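Local coordinates for MutT/nudix family protein (Streptococcus pneumoniae, PDB 4HFQ) that hydrolyses UDP-X compounds, including precursors of peptidoglycan biosynthesis, as a UDP-X diphosphatase of the Nudix family, at residues K112-E117 and F148-L153. Sequence-based numbering, arbitrary orientation.
With SO4 (sulfate ion), chain H.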
loop_
_atom_site.group_PDB
_atom_site.type_symbol
_atom_site.label_atom_id
_atom_site.label_comp_id
_atom_site.label_asym_id
_atom_site.label_seq_id
_atom_site.Cartn_x
_atom_site.Cartn_y
_atom_site.Cartn_z
ATOM N N LYS A 112 -3.410 -16.011 12.224
ATOM C CA LYS A 112 -4.454 -15.645 13.174
ATOM C C LYS A 112 -5.814 -15.656 12.476
ATOM O O LYS A 112 -6.781 -16.261 12.977
ATOM C CB LYS A 112 -4.153 -14.271 13.794
ATOM C CG LYS A 112 -5.229 -13.745 14.736
ATOM C CD LYS A 112 -4.782 -12.424 15.353
ATOM C CE LYS A 112 -5.748 -11.920 16.413
ATOM N NZ LYS A 112 -6.944 -11.329 15.773
ATOM N N GLU A 113 -5.893 -15.045 11.302
ATOM C CA GLU A 113 -7.156 -14.963 10.579
ATOM C C GLU A 113 -7.603 -16.319 10.060
ATOM O O GLU A 113 -8.790 -16.642 10.146
ATOM C CB GLU A 113 -7.112 -13.872 9.514
ATOM C CG GLU A 113 -6.858 -12.556 10.233
ATOM C CD GLU A 113 -6.675 -11.356 9.350
ATOM O OE1 GLU A 113 -6.897 -11.462 8.140
ATOM O OE2 GLU A 113 -6.309 -10.290 9.889
ATOM N N ILE A 114 -6.675 -17.149 9.592
ATOM C CA ILE A 114 -7.038 -18.530 9.226
ATOM C C ILE A 114 -7.670 -19.256 10.429
ATOM O O ILE A 114 -8.723 -19.896 10.300
ATOM C CB ILE A 114 -5.834 -19.324 8.731
ATOM C CG1 ILE A 114 -5.357 -18.808 7.365
ATOM C CG2 ILE A 114 -6.192 -20.820 8.627
ATOM C CD1 ILE A 114 -3.967 -19.308 7.027
ATOM N N GLU A 115 -7.059 -19.154 11.603
ATOM C CA GLU A 115 -7.592 -19.900 12.751
ATOM C C GLU A 115 -8.966 -19.370 13.151
ATOM O O GLU A 115 -9.891 -20.152 13.412
ATOM C CB GLU A 115 -6.635 -19.869 13.946
ATOM C CG GLU A 115 -7.049 -20.832 15.064
ATOM C CD GLU A 115 -5.980 -21.024 16.126
ATOM O OE1 GLU A 115 -4.910 -20.409 16.028
ATOM O OE2 GLU A 115 -6.215 -21.788 17.085
ATOM N N GLU A 116 -9.111 -18.051 13.197
ATOM C CA GLU A 116 -10.359 -17.420 13.617
ATOM C C GLU A 116 -11.505 -17.714 12.669
ATOM O O GLU A 116 -12.642 -17.920 13.104
ATOM C CB GLU A 116 -10.173 -15.903 13.772
ATOM C CG GLU A 116 -9.295 -15.523 14.952
ATOM C CD GLU A 116 -8.951 -14.042 15.015
ATOM O OE1 GLU A 116 -9.086 -13.320 14.008
ATOM O OE2 GLU A 116 -8.531 -13.607 16.101
ATOM N N GLU A 117 -11.215 -17.759 11.376
ATOM C CA GLU A 117 -12.235 -17.924 10.356
ATOM C C GLU A 117 -12.499 -19.393 10.030
ATOM O O GLU A 117 -13.663 -19.796 9.904
ATOM C CB GLU A 117 -11.816 -17.182 9.081
ATOM C CG GLU A 117 -11.870 -15.673 9.249
ATOM C CD GLU A 117 -11.215 -14.913 8.126
ATOM O OE1 GLU A 117 -11.052 -15.450 7.011
ATOM O OE2 GLU A 117 -10.863 -13.734 8.397
ATOM N N PHE A 148 -0.769 -15.447 0.749
ATOM C CA PHE A 148 0.173 -16.451 1.208
ATOM C C PHE A 148 -0.333 -17.842 0.884
ATOM O O PHE A 148 -1.489 -18.169 1.158
ATOM C CB PHE A 148 0.342 -16.364 2.725
ATOM C CG PHE A 148 0.980 -15.082 3.200
ATOM C CD1 PHE A 148 2.363 -14.946 3.213
ATOM C CD2 PHE A 148 0.193 -14.032 3.659
ATOM C CE1 PHE A 148 2.959 -13.770 3.676
ATOM C CE2 PHE A 148 0.780 -12.863 4.134
ATOM C CZ PHE A 148 2.156 -12.737 4.134
ATOM N N GLY A 149 0.526 -18.665 0.294
ATOM C CA GLY A 149 0.210 -20.098 0.176
ATOM C C GLY A 149 0.373 -20.752 1.533
ATOM O O GLY A 149 1.453 -20.640 2.136
ATOM N N CYS A 150 -0.689 -21.404 2.015
ATOM C CA CYS A 150 -0.718 -21.988 3.363
ATOM C C CYS A 150 -1.237 -23.413 3.346
ATOM O O CYS A 150 -1.977 -23.805 2.454
ATOM C CB CYS A 150 -1.588 -21.169 4.328
ATOM S SG CYS A 150 -1.166 -19.431 4.471
ATOM N N LYS A 151 -0.825 -24.169 4.355
ATOM C CA LYS A 151 -1.302 -25.533 4.552
ATOM C C LYS A 151 -2.015 -25.606 5.896
ATOM O O LYS A 151 -1.508 -25.089 6.895
ATOM C CB LYS A 151 -0.113 -26.489 4.503
ATOM C CG LYS A 151 -0.438 -27.932 4.879
ATOM C CD LYS A 151 0.805 -28.803 4.836
ATOM C CE LYS A 151 0.481 -30.200 5.348
ATOM N NZ LYS A 151 1.545 -31.203 5.053
ATOM N N LEU A 152 -3.200 -26.223 5.925
ATOM C CA LEU A 152 -3.957 -26.387 7.168
ATOM C C LEU A 152 -3.402 -27.557 7.975
ATOM O O LEU A 152 -2.934 -28.538 7.399
ATOM C CB LEU A 152 -5.459 -26.563 6.898
ATOM C CG LEU A 152 -6.154 -25.389 6.194
ATOM C CD1 LEU A 152 -7.648 -25.647 6.046
ATOM C CD2 LEU A 152 -5.923 -24.085 6.938
ATOM N N LEU A 153 -3.400 -27.397 9.295
ATOM C CA LEU A 153 -2.924 -28.427 10.226
ATOM C C LEU A 153 -4.114 -28.954 11.050
ATOM O O LEU A 153 -5.132 -29.323 10.473
ATOM C CB LEU A 153 -1.762 -27.889 11.086
ATOM C CG LEU A 153 -0.595 -27.210 10.351
ATOM C CD1 LEU A 153 0.338 -26.469 11.303
ATOM C CD2 LEU A 153 0.185 -28.198 9.486
HETATM S S SO4 H . -6.352 -9.079 19.101
HETATM O O1 SO4 H . -6.989 -7.833 19.579
HETATM O O2 SO4 H . -7.407 -10.075 18.775
HETATM O O3 SO4 H . -5.572 -8.764 17.887
HETATM O O4 SO4 H . -5.487 -9.632 20.158
#
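Ile114 reaches from helix 106-118 to strand 143-153 with both its branches, meeting Cys150 with one and Leu152 with the other. With chi1 at -69°, CG2 lies anti to the backbone N and CG1 anti to the carbonyl carbon, which spreads the two arms along the strand. The longer arm ends in CD1, 3.8 Å from Cys150 SG, with Cys150 CB slightly farther off. The shorter arm puts CG2 3.7 Å from Leu152 CD2, the two side chains crossing at a slant. Leu152 leaves the strand at an angle to the helix, and only its CD2 methyl comes up to Ile114. No hydrogen bond joins the two segments; the contact is purely apolar and small, with Cys150 and Leu152, two residues apart on the strand, each meeting one branch of Ile114. Ala74 and Ala122, on neighbouring strands, also pack against Ile114, so the helix rests on more than one strand of the sheet. Elsewhere on the helix, Lys112 NZ forms a salt bridge to Glu116 OE2 at 2.8 Å, meeting the carboxylate on its syn side but 23° out of its plane, and makes a weak bond to sulfate O2. Residues 112-117, Lys-Glu-Ile-Glu-Glu-Glu, follow the REUXEE core of the Nudix box with lysine for the usual arginine. Ile114 is its hydrophobic U position, seating on the sheet the helix whose glutamates typically bind metal in relatives, as in the alpha/beta/alpha Nudix fold.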